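Local coordinates for CCMAN5 (Cellulosimicrobium cellulans, PDB 2XSG), which is a family 92 glycoside hydrolase with alpha-mannosidase activity, probably the bacterial glycosidase used to give yeast-made human lysosomal enzymes mannose-6-phosphate, at residues Y196-L202 against V398-V404; W501-T507 against L565-H569. All coordinates share one frame; numbering follows the deposited sequence.

Contact 1 of 2, residues Y196-L202 against V398-V404; sequences YNAAYTL and VHSVPTV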
loop_
_atom_site.group_PDB
_atom_site.type_symbol
_atom_site.label_atom_id
_atom_site.label_comp_id
_atom_site.label_asym_id
_atom_site.label_seq_id
_atom_site.Cartn_x
_atom_site.Cartn_y
_atom_site.Cartn_z
ATOM N N TYR A 196 -5.336 14.179 0.430
ATOM C CA TYR A 196 -5.875 13.950 -0.920
ATOM C C TYR A 196 -7.342 14.348 -1.148
ATOM O O TYR A 196 -7.603 15.459 -1.637
ATOM C CB TYR A 196 -5.546 12.531 -1.434
ATOM C CG TYR A 196 -5.670 12.424 -2.927
ATOM C CD1 TYR A 196 -4.818 13.173 -3.782
ATOM C CD2 TYR A 196 -6.653 11.611 -3.506
ATOM C CE1 TYR A 196 -4.948 13.091 -5.166
ATOM C CE2 TYR A 196 -6.788 11.516 -4.894
ATOM C CZ TYR A 196 -5.937 12.259 -5.711
ATOM O OH TYR A 196 -6.076 12.166 -7.068
ATOM N N ASN A 197 -8.296 13.478 -0.802
ATOM C CA ASN A 197 -9.715 13.777 -1.037
ATOM C C ASN A 197 -10.508 14.156 0.204
ATOM O O ASN A 197 -11.574 14.758 0.094
ATOM C CB ASN A 197 -10.449 12.584 -1.680
ATOM C CG ASN A 197 -10.113 12.400 -3.148
ATOM O OD1 ASN A 197 -9.806 13.354 -3.867
ATOM N ND2 ASN A 197 -10.185 11.160 -3.604
ATOM N N ALA A 198 -10.029 13.763 1.378
ATOM C CA ALA A 198 -10.911 13.729 2.540
ATOM C C ALA A 198 -10.224 14.125 3.813
ATOM O O ALA A 198 -9.036 13.859 3.999
ATOM C CB ALA A 198 -11.491 12.328 2.707
ATOM N N ALA A 199 -10.986 14.752 4.698
ATOM C CA ALA A 199 -10.568 14.927 6.073
ATOM C C ALA A 199 -10.857 13.626 6.824
ATOM O O ALA A 199 -11.655 12.788 6.353
ATOM C CB ALA A 199 -11.314 16.092 6.714
ATOM N N TYR A 200 -10.213 13.471 7.984
ATOM C CA TYR A 200 -10.394 12.330 8.885
ATOM C C TYR A 200 -10.220 12.823 10.333
ATOM O O TYR A 200 -9.497 13.775 10.585
ATOM C CB TYR A 200 -9.368 11.226 8.588
ATOM C CG TYR A 200 -7.944 11.666 8.875
ATOM C CD1 TYR A 200 -7.152 12.241 7.885
ATOM C CD2 TYR A 200 -7.398 11.519 10.155
ATOM C CE1 TYR A 200 -5.849 12.662 8.167
ATOM C CE2 TYR A 200 -6.108 11.954 10.444
ATOM C CZ TYR A 200 -5.347 12.521 9.450
ATOM O OH TYR A 200 -4.075 12.939 9.754
ATOM N N THR A 201 -10.889 12.171 11.273
ATOM C CA THR A 201 -10.691 12.472 12.686
ATOM C C THR A 201 -10.335 11.211 13.475
ATOM O O THR A 201 -10.948 10.153 13.285
ATOM C CB THR A 201 -11.949 13.117 13.273
ATOM O OG1 THR A 201 -12.194 14.348 12.578
ATOM C CG2 THR A 201 -11.788 13.395 14.784
ATOM N N LEU A 202 -9.349 11.343 14.357
ATOM C CA LEU A 202 -8.985 10.291 15.316
ATOM C C LEU A 202 -8.954 10.848 16.728
ATOM O O LEU A 202 -8.518 11.988 16.947
ATOM C CB LEU A 202 -7.619 9.696 14.969
ATOM C CG LEU A 202 -7.568 8.741 13.771
ATOM C CD1 LEU A 202 -6.121 8.434 13.468
ATOM C CD2 LEU A 202 -8.353 7.428 14.064
ATOM N N VAL A 398 -16.280 13.120 6.420
ATOM C CA VAL A 398 -15.112 13.003 7.284
ATOM C C VAL A 398 -14.867 11.508 7.541
ATOM O O VAL A 398 -15.760 10.806 8.007
ATOM C CB VAL A 398 -15.315 13.767 8.613
ATOM C CG1 VAL A 398 -14.138 13.517 9.547
ATOM C CG2 VAL A 398 -15.469 15.277 8.339
ATOM N N HIS A 399 -13.674 11.018 7.211
ATOM C CA HIS A 399 -13.377 9.586 7.364
ATOM C C HIS A 399 -12.815 9.142 8.743
ATOM O O HIS A 399 -12.388 9.976 9.540
ATOM C CB HIS A 399 -12.521 9.121 6.195
ATOM C CG HIS A 399 -13.320 8.920 4.950
ATOM N ND1 HIS A 399 -13.849 9.970 4.226
ATOM C CD2 HIS A 399 -13.739 7.791 4.338
ATOM C CE1 HIS A 399 -14.540 9.489 3.208
ATOM N NE2 HIS A 399 -14.498 8.172 3.260
ATOM N N SER A 400 -12.868 7.836 9.032
ATOM C CA SER A 400 -12.553 7.322 10.382
ATOM C C SER A 400 -11.057 7.185 10.647
ATOM O O SER A 400 -10.641 7.078 11.802
ATOM C CB SER A 400 -13.290 5.991 10.664
ATOM O OG SER A 400 -12.711 4.893 9.976
ATOM N N VAL A 401 -10.270 7.186 9.568
ATOM C CA VAL A 401 -8.799 7.058 9.594
ATOM C C VAL A 401 -8.273 7.843 8.384
ATOM O O VAL A 401 -9.047 8.100 7.454
ATOM C CB VAL A 401 -8.341 5.590 9.451
ATOM C CG1 VAL A 401 -8.808 4.730 10.633
ATOM C CG2 VAL A 401 -8.823 4.993 8.122
ATOM N N PRO A 402 -6.970 8.228 8.378
ATOM C CA PRO A 402 -6.443 8.844 7.173
ATOM C C PRO A 402 -6.680 7.914 6.002
ATOM O O PRO A 402 -6.573 6.687 6.144
ATOM C CB PRO A 402 -4.938 8.989 7.452
ATOM C CG PRO A 402 -4.673 8.329 8.723
ATOM C CD PRO A 402 -5.962 8.165 9.451
ATOM N N THR A 403 -7.035 8.491 4.862
ATOM C CA THR A 403 -7.428 7.689 3.708
ATOM C C THR A 403 -7.115 8.437 2.413
ATOM O O THR A 403 -6.706 9.606 2.439
ATOM C CB THR A 403 -8.912 7.296 3.812
ATOM O OG1 THR A 403 -9.212 6.228 2.899
ATOM C CG2 THR A 403 -9.834 8.514 3.558
ATOM N N VAL A 404 -7.267 7.769 1.276
ATOM C CA VAL A 404 -6.821 8.373 0.018
ATOM C C VAL A 404 -7.949 8.476 -1.006
ATOM O O VAL A 404 -8.467 9.551 -1.225
ATOM C CB VAL A 404 -5.618 7.635 -0.585
ATOM C CG1 VAL A 404 -5.037 8.418 -1.775
ATOM C CG2 VAL A 404 -4.543 7.394 0.486
HETATM O O HOH W 1 -8.887 11.030 0.807
HETATM O O HOH W 2 -7.490 11.358 4.443
#
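Tyr200 and His399 are bridged backbone to backbone, where strand 198-208 of the N-terminal beta domain meets the loop between helices 368-387 and 409-418 of the catalytic domain. The single beta bridge has the bonding pattern of a parallel pair. His399 N donates to Ala199 O at 2.8 Å and almost straight (175°), though tilted somewhat from the carbonyl plane. His399 O is met nearly end-on by Thr201 N at 3.2 Å. Further along, one water accepts from Thr403 N at 2.9 Å and donates to Ala198 O, although other acceptors compete for its protons. A second accepts from Asn197 N at 3.0 Å and lies against Val404 O, too close to be trusted as a normal bond; that oxygen also lies in plane at the edge of the Tyr196 ring. The Val404 side chain is about 4 Å from a bound bis-tris propane.

Tyr200 carries the apolar part. With chi1 at 65°, CG stands between N and the carbonyl carbon, laying one ring face over Pro402, whose CB is 3.9 Å from the ring centroid in a CH-pi contact. The hydroxyl of this buried tyrosine bonds to Asp78 and Asn166. Putting an alanine at Tyr200 would probably open a gap over Pro402 and leave Asp78 and Asn166 without their phenol partner. His399 ND1 is engaged by Phe397 O, Thr201 OG1 by Thr192, Ser400 OG by Asp349 and Thr403 OG1 by Trp351 N. Leu202 closes the far end, its CD2 pressed to 3.2 Å from Ser400 O and its CD1 to 4.0 Å from Pro402 CD.

Contact 2 of 2, residues W501-T507 against L565-H569; sequences WTAADGT and LGMRH
Trp501 lays its indole over His569 on helix 560-570. From CB, with CG anti to the backbone N (chi1 178°), the indole reaches toward the helix. On the pyrrole side NE1 comes within 3.6 Å of His569 NE2, and CE2 is 3.7 Å from both CD2 and NE2 of His569. CZ2 sits over the centre of the imidazole, 3.2 Å from His569 ND1. CH2 then meets His569 CB and CG, while CZ3, at the far side, looks obliquely at Leu565 O and the CA of Gly566. The six-membered ring of Trp501 and the imidazole of His569 form a face-to-face stack, centroids 4.0 Å apart and planes at 25°. On the other indole face lies the backbone N of Ala503.

One turn down the helix, Leu565 CD1 rests against the loop, 3.8 Å from Ala503 CB and 3.6 Å from Thr507 OG1. The loop is held by Asp505 OD1, which takes both Thr507 OG1 and Thr507 N from the same face of its carboxylate, the second bond closing an Asx turn. With Ala503 N bonded to Thr507 O and Gly506 N to Ala503 O, this is a beta hairpin closed by a type I turn with a G1 bulge, packed on a helix.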
loop_
_atom_site.group_PDB
_atom_site.type_symbol
_atom_site.label_atom_id
_atom_site.label_comp_id
_atom_site.label_asym_id
_atom_site.label_seq_id
_atom_site.Cartn_x
_atom_site.Cartn_y
_atom_site.Cartn_z
ATOM N N TRP A 501 0.301 0.846 -34.772
ATOM C CA TRP A 501 1.707 0.529 -34.843
ATOM C C TRP A 501 1.905 -0.567 -35.892
ATOM O O TRP A 501 1.094 -1.489 -35.987
ATOM C CB TRP A 501 2.258 0.089 -33.476
ATOM C CG TRP A 501 3.685 -0.279 -33.568
ATOM C CD1 TRP A 501 4.733 0.563 -33.832
ATOM C CD2 TRP A 501 4.245 -1.600 -33.464
ATOM N NE1 TRP A 501 5.912 -0.152 -33.892
ATOM C CE2 TRP A 501 5.641 -1.477 -33.655
ATOM C CE3 TRP A 501 3.706 -2.869 -33.215
ATOM C CZ2 TRP A 501 6.503 -2.585 -33.616
ATOM C CZ3 TRP A 501 4.567 -3.968 -33.165
ATOM C CH2 TRP A 501 5.942 -3.818 -33.375
ATOM N N THR A 502 2.969 -0.448 -36.686
ATOM C CA THR A 502 3.285 -1.437 -37.724
ATOM C C THR A 502 4.545 -2.204 -37.350
ATOM O O THR A 502 5.608 -1.604 -37.159
ATOM C CB THR A 502 3.465 -0.772 -39.088
ATOM O OG1 THR A 502 2.226 -0.179 -39.500
ATOM C CG2 THR A 502 3.918 -1.801 -40.142
ATOM N N ALA A 503 4.418 -3.526 -37.238
ATOM C CA ALA A 503 5.545 -4.380 -36.880
ATOM C C ALA A 503 6.631 -4.413 -37.971
ATOM O O ALA A 503 6.393 -3.982 -39.106
ATOM C CB ALA A 503 5.061 -5.794 -36.541
ATOM N N ALA A 504 7.812 -4.932 -37.616
ATOM C CA ALA A 504 8.972 -4.987 -38.525
ATOM C C ALA A 504 8.686 -5.739 -39.828
ATOM O O ALA A 504 9.262 -5.433 -40.860
ATOM C CB ALA A 504 10.186 -5.594 -37.816
ATOM N N ASP A 505 7.785 -6.713 -39.778
ATOM C CA ASP A 505 7.416 -7.468 -40.963
ATOM C C ASP A 505 6.123 -6.951 -41.615
ATOM O O ASP A 505 5.536 -7.642 -42.453
ATOM C CB ASP A 505 7.236 -8.933 -40.594
ATOM C CG ASP A 505 6.008 -9.168 -39.726
ATOM O OD1 ASP A 505 5.420 -8.184 -39.218
ATOM O OD2 ASP A 505 5.622 -10.338 -39.558
ATOM N N GLY A 506 5.666 -5.763 -41.214
ATOM C CA GLY A 506 4.468 -5.156 -41.815
ATOM C C GLY A 506 3.144 -5.428 -41.112
ATOM O O GLY A 506 2.140 -4.803 -41.440
ATOM N N THR A 507 3.132 -6.355 -40.151
ATOM C CA THR A 507 1.910 -6.716 -39.431
ATOM C C THR A 507 1.280 -5.482 -38.771
ATOM O O THR A 507 1.974 -4.705 -38.106
ATOM C CB THR A 507 2.152 -7.813 -38.364
ATOM O OG1 THR A 507 2.768 -8.959 -38.968
ATOM C CG2 THR A 507 0.834 -8.255 -37.709
ATOM N N LEU A 565 3.360 -9.803 -31.484
ATOM C CA LEU A 565 4.400 -8.862 -31.908
ATOM C C LEU A 565 4.325 -7.555 -31.095
ATOM O O LEU A 565 5.350 -6.962 -30.778
ATOM C CB LEU A 565 4.300 -8.586 -33.411
ATOM C CG LEU A 565 4.702 -9.735 -34.353
ATOM C CD1 LEU A 565 4.218 -9.455 -35.756
ATOM C CD2 LEU A 565 6.219 -9.942 -34.369
ATOM N N GLY A 566 3.109 -7.121 -30.756
ATOM C CA GLY A 566 2.915 -5.965 -29.866
ATOM C C GLY A 566 3.571 -6.154 -28.501
ATOM O O GLY A 566 4.272 -5.255 -27.992
ATOM N N MET A 567 3.356 -7.332 -27.918
ATOM C CA MET A 567 3.896 -7.680 -26.601
ATOM C C MET A 567 5.402 -7.699 -26.633
ATOM O O MET A 567 6.042 -7.131 -25.759
ATOM C CB MET A 567 3.339 -9.017 -26.115
ATOM C CG MET A 567 2.090 -8.876 -25.266
ATOM S SD MET A 567 2.236 -7.718 -23.862
ATOM C CE MET A 567 3.480 -8.508 -22.871
ATOM N N ARG A 568 5.971 -8.312 -27.671
ATOM C CA ARG A 568 7.408 -8.255 -27.878
ATOM C C ARG A 568 7.947 -6.827 -27.995
ATOM O O ARG A 568 8.957 -6.518 -27.389
ATOM C CB ARG A 568 7.832 -9.133 -29.063
ATOM C CG ARG A 568 7.466 -10.614 -28.842
ATOM C CD ARG A 568 7.830 -11.515 -30.011
ATOM N NE ARG A 568 9.281 -11.634 -30.106
ATOM C CZ ARG A 568 10.002 -12.659 -29.656
ATOM N NH1 ARG A 568 9.427 -13.700 -29.096
ATOM N NH2 ARG A 568 11.311 -12.632 -29.790
ATOM N N HIS A 569 7.273 -5.966 -28.756
ATOM C CA HIS A 569 7.668 -4.559 -28.889
ATOM C C HIS A 569 7.534 -3.785 -27.562
ATOM O O HIS A 569 8.397 -2.954 -27.237
ATOM C CB HIS A 569 6.831 -3.864 -29.968
ATOM C CG HIS A 569 7.410 -2.563 -30.427
ATOM N ND1 HIS A 569 8.570 -2.486 -31.168
ATOM C CD2 HIS A 569 6.994 -1.286 -30.249
ATOM C CE1 HIS A 569 8.843 -1.219 -31.428
ATOM N NE2 HIS A 569 7.901 -0.470 -30.886
#

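How the contacts relate
The two contacts come in series along the chain: contact 1 closes at 404, well before contact 2 opens at 501. Their centres are 47 Å apart, on opposite sides of the chain's centre, and even their nearest atoms are about 27 Å from each other. They share no helix, strand or sheet. What links them is the catalytic domain, which supplies the loop 398-404 to contact 1 and both segments of contact 2. Contact 1 therefore joins two domains, in the interior and with its Val404 side chain about 10 Å from the calcium ion, whereas contact 2 ties a hairpin to helix 560-570 within one domain, 35 Å from the chain's centre.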